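Local structure of Dhd127_a (Synthetic construct, 6DLM) at residues A[15-20]-A[57-62]; A[26-31]-A[47-52]. The protein pairs with its designed partner chain Dhd127_b as one half of a computationally designed coiled-coil heterodimer, with no natural function known. All coordinates share one frame; numbering follows the deposited sequence. Where two conformers were deposited one is given.

Contact 1: A[15-20]-A[57-62]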
ATOM      1  N   SER A  15      -9.202  -2.937  -0.248  1.00 11.71           N
ATOM      2  CA  SER A  15      -8.525  -1.716   0.159  1.00 14.19           C
ATOM      3  C   SER A  15      -8.015  -1.795   1.599  1.00 14.95           C
ATOM      4  O   SER A  15      -6.878  -1.448   1.861  1.00 13.80           O
ATOM      5  CB  SER A  15      -9.460  -0.525   0.001  1.00 18.53           C
ATOM      6  OG  SER A  15      -9.891  -0.410  -1.339  1.00 25.69           O
ATOM      7  N   GLN A  16      -8.844  -2.267   2.518  1.00 10.10           N
ATOM      8  CA  GLN A  16      -8.407  -2.405   3.905  1.00 12.50           C
ATOM      9  C   GLN A  16      -7.237  -3.395   4.027  1.00 14.18           C
ATOM     10  O   GLN A  16      -6.288  -3.134   4.733  1.00 13.57           O
ATOM     11  CB  GLN A  16      -9.563  -2.835   4.801  1.00 11.28           C
ATOM     12  CG  GLN A  16     -10.681  -1.819   4.853  1.00 18.68           C
ATOM     13  CD  GLN A  16     -11.692  -2.129   5.933  1.00 14.81           C
ATOM     14  OE1 GLN A  16     -12.192  -3.236   6.021  1.00 13.83           O
ATOM     15  NE2 GLN A  16     -11.998  -1.141   6.754  1.00 13.25           N
ATOM     16  N   HIS A  17      -7.312  -4.499   3.306  1.00 13.71           N
ATOM     17  CA  HIS A  17      -6.231  -5.470   3.322  1.00 16.57           C
ATOM     18  C   HIS A  17      -4.927  -4.836   2.803  1.00 11.29           C
ATOM     19  O   HIS A  17      -3.880  -5.005   3.395  1.00 13.46           O
ATOM     20  CB  HIS A  17      -6.616  -6.660   2.450  1.00 16.18           C
ATOM     21  CG  HIS A  17      -5.485  -7.586   2.152  1.00 17.56           C
ATOM     22  ND1 HIS A  17      -4.886  -7.652   0.915  1.00 28.95           N
ATOM     23  CD2 HIS A  17      -4.841  -8.486   2.928  1.00 19.77           C
ATOM     24  CE1 HIS A  17      -3.924  -8.553   0.940  1.00 23.29           C
ATOM     25  NE2 HIS A  17      -3.873  -9.072   2.150  1.00 29.12           N
ATOM     26  N   LEU A  18      -5.025  -4.074   1.728  1.00 13.14           N
ATOM     27  CA  LEU A  18      -3.861  -3.411   1.170  1.00 11.21           C
ATOM     28  C   LEU A  18      -3.244  -2.428   2.184  1.00 11.46           C
ATOM     29  O   LEU A  18      -2.037  -2.373   2.328  1.00 13.69           O
ATOM     30  CB  LEU A  18      -4.270  -2.693  -0.106  1.00 14.42           C
ATOM     31  CG  LEU A  18      -3.258  -1.919  -0.929  1.00 16.35           C
ATOM     32  CD1 LEU A  18      -2.052  -2.757  -1.310  1.00 18.32           C
ATOM     33  CD2 LEU A  18      -3.970  -1.409  -2.167  1.00 18.60           C
ATOM     34  N   VAL A  19      -4.068  -1.663   2.879  1.00 13.48           N
ATOM     35  CA  VAL A  19      -3.540  -0.744   3.881  1.00 10.94           C
ATOM     36  C   VAL A  19      -2.855  -1.468   5.047  1.00 13.51           C
ATOM     37  O   VAL A  19      -1.801  -1.056   5.480  1.00 14.35           O
ATOM     38  CB  VAL A  19      -4.625   0.198   4.421  1.00 15.73           C
ATOM     39  CG1 VAL A  19      -4.071   1.068   5.528  1.00 16.31           C
ATOM     40  CG2 VAL A  19      -5.167   1.057   3.302  1.00 19.39           C
ATOM     41  N   ARG A  20      -3.449  -2.545   5.551  1.00 14.12           N
ATOM     42  CA  ARG A  20      -2.812  -3.276   6.639  1.00 12.29           C
ATOM     43  C   ARG A  20      -1.428  -3.814   6.254  1.00 14.87           C
ATOM     44  O   ARG A  20      -0.496  -3.696   7.025  1.00 14.22           O
ATOM     45  CB  ARG A  20      -3.684  -4.435   7.129  1.00 19.17           C
ATOM     46  CG  ARG A  20      -4.989  -4.002   7.771  1.00 19.86           C
ATOM     47  CD  ARG A  20      -5.746  -5.192   8.355  1.00 15.81           C
ATOM     48  NE  ARG A  20      -6.139  -6.162   7.341  1.00 11.72           N
ATOM     49  CZ  ARG A  20      -7.329  -6.199   6.756  1.00 11.28           C
ATOM     50  NH1 ARG A  20      -8.258  -5.316   7.074  1.00 15.48           N
ATOM     51  NH2 ARG A  20      -7.589  -7.113   5.845  1.00 14.41           N
ATOM     52  N   GLU A  57       2.354  -5.679  -4.542  1.00 15.64           N
ATOM     53  CA  GLU A  57       2.194  -5.422  -5.959  1.00 14.86           C
ATOM     54  C   GLU A  57       1.007  -6.229  -6.495  1.00 17.15           C
ATOM     55  O   GLU A  57       0.213  -5.703  -7.248  1.00 19.74           O
ATOM     56  CB  GLU A  57       3.466  -5.801  -6.714  1.00 21.86           C
ATOM     57  CG  GLU A  57       4.645  -4.919  -6.386  1.00 21.69           C
ATOM     58  CD  GLU A  57       5.962  -5.478  -6.884  1.00 48.12           C
ATOM     59  OE1 GLU A  57       5.990  -6.621  -7.383  1.00 41.83           O
ATOM     60  OE2 GLU A  57       6.977  -4.775  -6.760  1.00 56.32           O
ATOM     61  N   LYS A  58       0.907  -7.475  -6.066  1.00 20.08           N
ATOM     62  CA  LYS A  58      -0.193  -8.341  -6.450  1.00 24.57           C
ATOM     63  C   LYS A  58      -1.539  -7.781  -5.948  1.00 18.10           C
ATOM     64  O   LYS A  58      -2.510  -7.777  -6.688  1.00 22.51           O
ATOM     65  CB  LYS A  58       0.061  -9.747  -5.912  1.00 21.33           C
ATOM     66  CG  LYS A  58      -1.155 -10.642  -5.845  1.00 48.20           C
ATOM     67  CD  LYS A  58      -0.755 -12.065  -5.472  1.00 54.11           C
ATOM     68  CE  LYS A  58      -1.872 -12.787  -4.753  1.00 64.67           C
ATOM     69  NZ  LYS A  58      -2.045 -12.268  -3.370  1.00 78.72           N
ATOM     70  N   ALA A  59      -1.581  -7.299  -4.710  1.00 18.05           N
ATOM     71  CA  ALA A  59      -2.807  -6.703  -4.174  1.00 17.57           C
ATOM     72  C   ALA A  59      -3.230  -5.457  -4.971  1.00 20.88           C
ATOM     73  O   ALA A  59      -4.398  -5.280  -5.269  1.00 18.13           O
ATOM     74  CB  ALA A  59      -2.635  -6.362  -2.708  1.00 22.28           C
ATOM     75  N   VAL A  60      -2.269  -4.623  -5.326  1.00 14.60           N
ATOM     76  CA  VAL A  60      -2.570  -3.459  -6.129  1.00 13.22           C
ATOM     77  C   VAL A  60      -3.132  -3.868  -7.501  1.00 16.51           C
ATOM     78  O   VAL A  60      -4.076  -3.273  -7.965  1.00 15.24           O
ATOM     79  CB  VAL A  60      -1.332  -2.579  -6.317  1.00 13.20           C
ATOM     80  CG1 VAL A  60      -1.631  -1.457  -7.296  1.00 20.78           C
ATOM     81  CG2 VAL A  60      -0.877  -2.035  -4.975  1.00 15.80           C
ATOM     82  N   ARG A  61      -2.574  -4.902  -8.114  1.00 16.04           N
ATOM     83  CA  ARG A  61      -3.102  -5.345  -9.399  1.00 17.18           C
ATOM     84  C   ARG A  61      -4.559  -5.804  -9.283  1.00 18.18           C
ATOM     85  O   ARG A  61      -5.375  -5.433 -10.105  1.00 17.22           O
ATOM     86  CB  ARG A  61      -2.255  -6.481  -9.975  1.00 18.65           C
ATOM     87  CG  ARG A  61      -0.909  -6.033 -10.503  1.00 24.87           C
ATOM     88  CD  ARG A  61      -0.230  -7.135 -11.308  1.00 27.93           C
ATOM     89  NE  ARG A  61       0.259  -8.220 -10.467  1.00 29.40           N
ATOM     90  CZ  ARG A  61       1.472  -8.259  -9.935  1.00 26.03           C
ATOM     91  NH1 ARG A  61       2.324  -7.275 -10.153  1.00 26.48           N
ATOM     92  NH2 ARG A  61       1.831  -9.284  -9.188  1.00 32.22           N
ATOM     93  N   GLU A  62      -4.897  -6.587  -8.260  1.00 20.03           N
ATOM     94  CA  GLU A  62      -6.278  -7.014  -8.081  1.00 21.41           C
ATOM     95  C   GLU A  62      -7.231  -5.831  -7.831  1.00 17.55           C
ATOM     96  O   GLU A  62      -8.362  -5.866  -8.288  1.00 16.08           O
ATOM     97  CB  GLU A  62      -6.420  -8.065  -6.982  1.00 18.76           C
ATOM     98  CG  GLU A  62      -7.825  -8.648  -6.881  1.00 29.24           C
ATOM     99  CD  GLU A  62      -8.366  -9.195  -8.195  1.00 29.51           C
ATOM    100  OE1 GLU A  62      -7.581  -9.688  -9.017  1.00 22.92           O
ATOM    101  OE2 GLU A  62      -9.591  -9.133  -8.401  1.00 28.03           O
TER

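Contact 2: A[26-31]-A[47-52]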
ATOM      1  N   VAL A  26       5.911  -0.993   6.352  1.00 13.24           N
ATOM      2  CA  VAL A  26       6.604   0.150   6.912  1.00 10.99           C
ATOM      3  C   VAL A  26       7.218  -0.210   8.265  1.00 12.04           C
ATOM      4  O   VAL A  26       8.303   0.225   8.579  1.00 16.15           O
ATOM      5  CB  VAL A  26       5.680   1.364   7.006  1.00 13.74           C
ATOM      6  CG1 VAL A  26       6.384   2.512   7.692  1.00 21.10           C
ATOM      7  CG2 VAL A  26       5.235   1.755   5.610  1.00 12.01           C
ATOM      8  N   ARG A  27       6.480  -0.942   9.089  0.55 14.70           N
ATOM      9  CA  ARG A  27       7.007  -1.345  10.383  0.55 11.85           C
ATOM     10  C   ARG A  27       8.177  -2.319  10.259  0.55 16.28           C
ATOM     11  O   ARG A  27       9.166  -2.136  10.885  0.55 16.18           O
ATOM     12  CB  ARG A  27       5.926  -1.962  11.274  0.55 22.13           C
ATOM     13  CG  ARG A  27       4.748  -1.078  11.611  0.55 22.44           C
ATOM     14  CD  ARG A  27       3.858  -1.708  12.698  0.55 29.27           C
ATOM     15  NE  ARG A  27       3.972  -3.142  12.584  0.55 30.72           N
ATOM     16  CZ  ARG A  27       3.106  -3.940  11.988  0.55 23.44           C
ATOM     17  NH1 ARG A  27       1.956  -3.477  11.517  0.55 35.13           N
ATOM     18  NH2 ARG A  27       3.400  -5.232  11.908  0.55 23.95           N
ATOM     19  N   GLU A  28       8.021  -3.334   9.433  1.00 16.10           N
ATOM     20  CA  GLU A  28       9.084  -4.303   9.249  1.00 14.80           C
ATOM     21  C   GLU A  28      10.355  -3.679   8.655  1.00 12.99           C
ATOM     22  O   GLU A  28      11.446  -3.986   9.091  1.00 17.82           O
ATOM     23  CB  GLU A  28       8.608  -5.462   8.396  1.00 22.18           C
ATOM     24  CG  GLU A  28       7.512  -6.266   9.071  1.00 39.15           C
ATOM     25  CD  GLU A  28       7.324  -7.636   8.452  1.00 65.71           C
ATOM     26  OE1 GLU A  28       8.219  -8.084   7.709  1.00 55.41           O
ATOM     27  OE2 GLU A  28       6.279  -8.263   8.715  1.00 63.64           O
ATOM     28  N   SER A  29      10.201  -2.794   7.682  1.00 16.16           N
ATOM     29  CA  SER A  29      11.373  -2.168   7.080  1.00 13.27           C
ATOM     30  C   SER A  29      12.169  -1.359   8.119  1.00 13.64           C
ATOM     31  O   SER A  29      13.384  -1.400   8.110  1.00 18.19           O
ATOM     32  CB  SER A  29      10.992  -1.321   5.866  1.00 13.24           C
ATOM     33  OG  SER A  29      10.429  -0.099   6.244  1.00 22.43           O
ATOM     34  N   GLU A  30      11.488  -0.665   9.016  1.00 17.17           N
ATOM     35  CA  GLU A  30      12.199   0.073  10.052  1.00 18.89           C
ATOM     36  C   GLU A  30      13.031  -0.876  10.938  1.00 20.94           C
ATOM     37  O   GLU A  30      14.150  -0.556  11.301  1.00 19.52           O
ATOM     38  CB  GLU A  30      11.235   0.861  10.922  1.00 16.66           C
ATOM     39  CG  GLU A  30      11.940   1.721  11.951  1.00 28.75           C
ATOM     40  CD  GLU A  30      11.000   2.696  12.625  1.00 30.60           C
ATOM     41  OE1 GLU A  30       9.812   2.369  12.746  1.00 22.74           O
ATOM     42  OE2 GLU A  30      11.452   3.774  13.024  1.00 22.58           O
ATOM     43  N   ARG A  31      12.463  -2.025  11.258  1.00 17.01           N
ATOM     44  CA  ARG A  31      13.164  -3.027  12.047  1.00 19.08           C
ATOM     45  C   ARG A  31      14.412  -3.554  11.337  1.00 21.58           C
ATOM     46  O   ARG A  31      15.430  -3.754  11.974  1.00 21.24           O
ATOM     47  CB  ARG A  31      12.218  -4.148  12.439  1.00 21.09           C
ATOM     48  CG  ARG A  31      11.230  -3.669  13.478  1.00 32.82           C
ATOM     49  CD  ARG A  31      10.551  -4.819  14.176  1.00 45.18           C
ATOM     50  NE  ARG A  31       9.460  -5.362  13.393  1.00 32.24           N
ATOM     51  CZ  ARG A  31       8.202  -4.972  13.526  1.00 42.05           C
ATOM     52  NH1 ARG A  31       7.255  -5.523  12.793  1.00 34.65           N
ATOM     53  NH2 ARG A  31       7.900  -4.023  14.389  1.00 44.97           N
ATOM     54  N   LYS A  47      14.667 -11.045   2.497  1.00 18.39           N
ATOM     55  CA  LYS A  47      13.735 -11.870   1.739  1.00 26.54           C
ATOM     56  C   LYS A  47      12.293 -11.606   2.184  1.00 23.59           C
ATOM     57  O   LYS A  47      11.404 -11.540   1.348  1.00 25.72           O
ATOM     58  CB  LYS A  47      14.043 -13.359   1.914  1.00 34.68           C
ATOM     59  CG  LYS A  47      13.289 -14.255   0.937  1.00 60.22           C
ATOM     60  CD  LYS A  47      12.659 -15.466   1.619  1.00 72.06           C
ATOM     61  CE  LYS A  47      11.706 -16.205   0.683  1.00 66.48           C
ATOM     62  NZ  LYS A  47      10.531 -16.783   1.389  1.00 67.49           N
ATOM     63  N   ARG A  48      12.080 -11.452   3.481  1.00 17.99           N
ATOM     64  CA  ARG A  48      10.742 -11.172   3.979  1.00 15.51           C
ATOM     65  C   ARG A  48      10.225  -9.844   3.417  1.00 16.24           C
ATOM     66  O   ARG A  48       9.074  -9.759   3.039  1.00 21.63           O
ATOM     67  CB  ARG A  48      10.713 -11.163   5.503  1.00 23.37           C
ATOM     68  CG  ARG A  48      10.838 -12.551   6.107  1.00 34.03           C
ATOM     69  CD  ARG A  48      10.460 -12.569   7.576  1.00 25.75           C
ATOM     70  NE  ARG A  48      11.383 -11.802   8.396  1.00 30.00           N
ATOM     71  CZ  ARG A  48      12.423 -12.327   9.030  1.00 31.90           C
ATOM     72  NH1 ARG A  48      12.669 -13.622   8.946  1.00 33.91           N
ATOM     73  NH2 ARG A  48      13.211 -11.557   9.754  1.00 32.06           N
ATOM     74  N   LEU A  49      11.073  -8.828   3.367  1.00 16.73           N
ATOM     75  CA  LEU A  49      10.659  -7.559   2.784  1.00 17.87           C
ATOM     76  C   LEU A  49      10.323  -7.724   1.305  1.00 16.31           C
ATOM     77  O   LEU A  49       9.325  -7.205   0.849  1.00 20.65           O
ATOM     78  CB  LEU A  49      11.751  -6.513   2.925  1.00 15.26           C
ATOM     79  CG  LEU A  49      12.040  -6.073   4.346  1.00 23.00           C
ATOM     80  CD1 LEU A  49      13.041  -4.933   4.325  1.00 28.60           C
ATOM     81  CD2 LEU A  49      10.760  -5.683   5.056  1.00 20.27           C
ATOM     82  N   GLU A  50      11.144  -8.446   0.551  1.00 19.97           N
ATOM     83  CA  GLU A  50      10.826  -8.683  -0.846  1.00 25.62           C
ATOM     84  C   GLU A  50       9.516  -9.432  -1.007  1.00 24.42           C
ATOM     85  O   GLU A  50       8.740  -9.091  -1.881  1.00 27.13           O
ATOM     86  CB  GLU A  50      11.887  -9.522  -1.521  1.00 29.62           C
ATOM     87  CG  GLU A  50      13.305  -9.064  -1.322  1.00 49.65           C
ATOM     88  CD  GLU A  50      14.219  -9.714  -2.319  1.00 57.04           C
ATOM     89  OE1 GLU A  50      14.991 -10.607  -1.929  1.00 55.15           O
ATOM     90  OE2 GLU A  50      14.128  -9.348  -3.506  1.00 76.91           O
ATOM     91  N   ASP A  51       9.286 -10.441  -0.189  1.00 23.43           N
ATOM     92  CA  ASP A  51       8.040 -11.176  -0.280  1.00 21.03           C
ATOM     93  C   ASP A  51       6.856 -10.222  -0.057  1.00 19.91           C
ATOM     94  O   ASP A  51       5.889 -10.269  -0.800  1.00 21.97           O
ATOM     95  CB  ASP A  51       7.993 -12.277   0.776  1.00 28.79           C
ATOM     96  CG  ASP A  51       8.887 -13.460   0.441  1.00 41.94           C
ATOM     97  OD1 ASP A  51       9.425 -13.509  -0.674  1.00 36.64           O
ATOM     98  OD2 ASP A  51       9.039 -14.345   1.306  1.00 40.29           O
ATOM     99  N   LEU A  52       6.971  -9.348   0.931  1.00 22.79           N
ATOM    100  CA  LEU A  52       5.927  -8.375   1.220  1.00 15.79           C
ATOM    101  C   LEU A  52       5.705  -7.433   0.025  1.00 16.05           C
ATOM    102  O   LEU A  52       4.574  -7.157  -0.344  1.00 17.39           O
ATOM    103  CB  LEU A  52       6.327  -7.583   2.453  1.00 19.10           C
ATOM    104  CG  LEU A  52       5.266  -6.961   3.348  1.00 37.70           C
ATOM    105  CD1 LEU A  52       3.988  -7.776   3.437  1.00 33.50           C
ATOM    106  CD2 LEU A  52       5.874  -6.791   4.731  1.00 30.14           C
TER

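Contact 1: A[15-20]-A[57-62]
Leu18 reaches across from helix 3-37 with a single methyl, CD1, which lies 3.9 Å from Ala59 CB and equally near Val60 CG2. Its CG stands anti to the backbone N (chi1 -179°), which carries the branched end out between the two helices, and there the leucine meets the valine at a slant. Val60 contributes the branch that lies beside its own backbone N. Alanine suits the position facing Leu18: its short side chain allows the backbones to approach, with the CA atoms of Leu18 and Ala59 6.4 Å apart. The same methyl group of Ala59 also meets His17: Ala59 CB lies at the ring edge, close to the ring plane, 4.4 Å from His17 CE1. A half-polar ring fits this partly exposed margin, just as the wholly apolar Leu18 and Val60 fit the buried side. No hydrogen bond joins the segments, so apolar contact does the work. The segments run antiparallel at 159°, their axes 10.1 Å apart. Leu18 further touches Leu56 and Val63 of helix 44-73, while Ile22 and Glu23 of the Dhd127_b chain pack on Leu18 and Val60 respectively, placing the contact beside the interface between the two chains.

Contact 2: A[26-31]-A[47-52]
Glu28 and Leu49 bury the most surface here, and they meet through the glutamate's aliphatic root: Glu28 CB lies 4.0 Å from Leu49 CD2. That methyl also comes to 3.9 Å from Ser29 N, so it rests on the backbone between Glu28 and Ser29. Leu49 does not aim its CB straight at the other helix; with CG anti to the carbonyl carbon (chi1 -67°), CD1 continues the chain and CD2, the branch at its side, meets helix 3-37. Leu52, one turn further on, meets the far end of Glu28, its CD2 being 4.0 Å from Glu28 OE1. The extended glutamate thus spans both leucines. Such a two-natured chain suits a partly exposed edge: CB packs on Leu49 and the carboxylate lies against a methyl of Leu52, while its OE2 is in a salt bridge with Arg24 of the same helix. Ser29 is small enough to sit close to the leucine, its CB 4.4 Å from Leu49 CD1, and its buried hydroxyl is hydrogen-bonded to Gln29 of the Dhd127_b chain. Leu25 is shared by both leucines, and Leu49 also reaches Val32. Leucines buried between antiparallel helices and flanked by charged residues mark the helical hairpin of a designed coiled-coil heterodimer, in which the buried Ser29-Gln29 bond between the chains probably contributes to specific pairing.

In the fold
From the N terminus, helix 3-37 supplies residues 15-20 to contact 1 and then, further along, residues 26-31 to contact 2. The chain turns between residues 37 and 44 and comes back as helix 44-73, which gives residues 47-52 to contact 2 before residues 57-62 to contact 1. Contact 2 therefore closes the shorter loop, with 15 residues between its segments, and contact 1 encloses it with 36; the two nest without crossing. Their centres lie 16 Å apart and they do not touch. Contact 1 joins the arms of the hairpin near the middle of the chain, contact 2 nearer the turn.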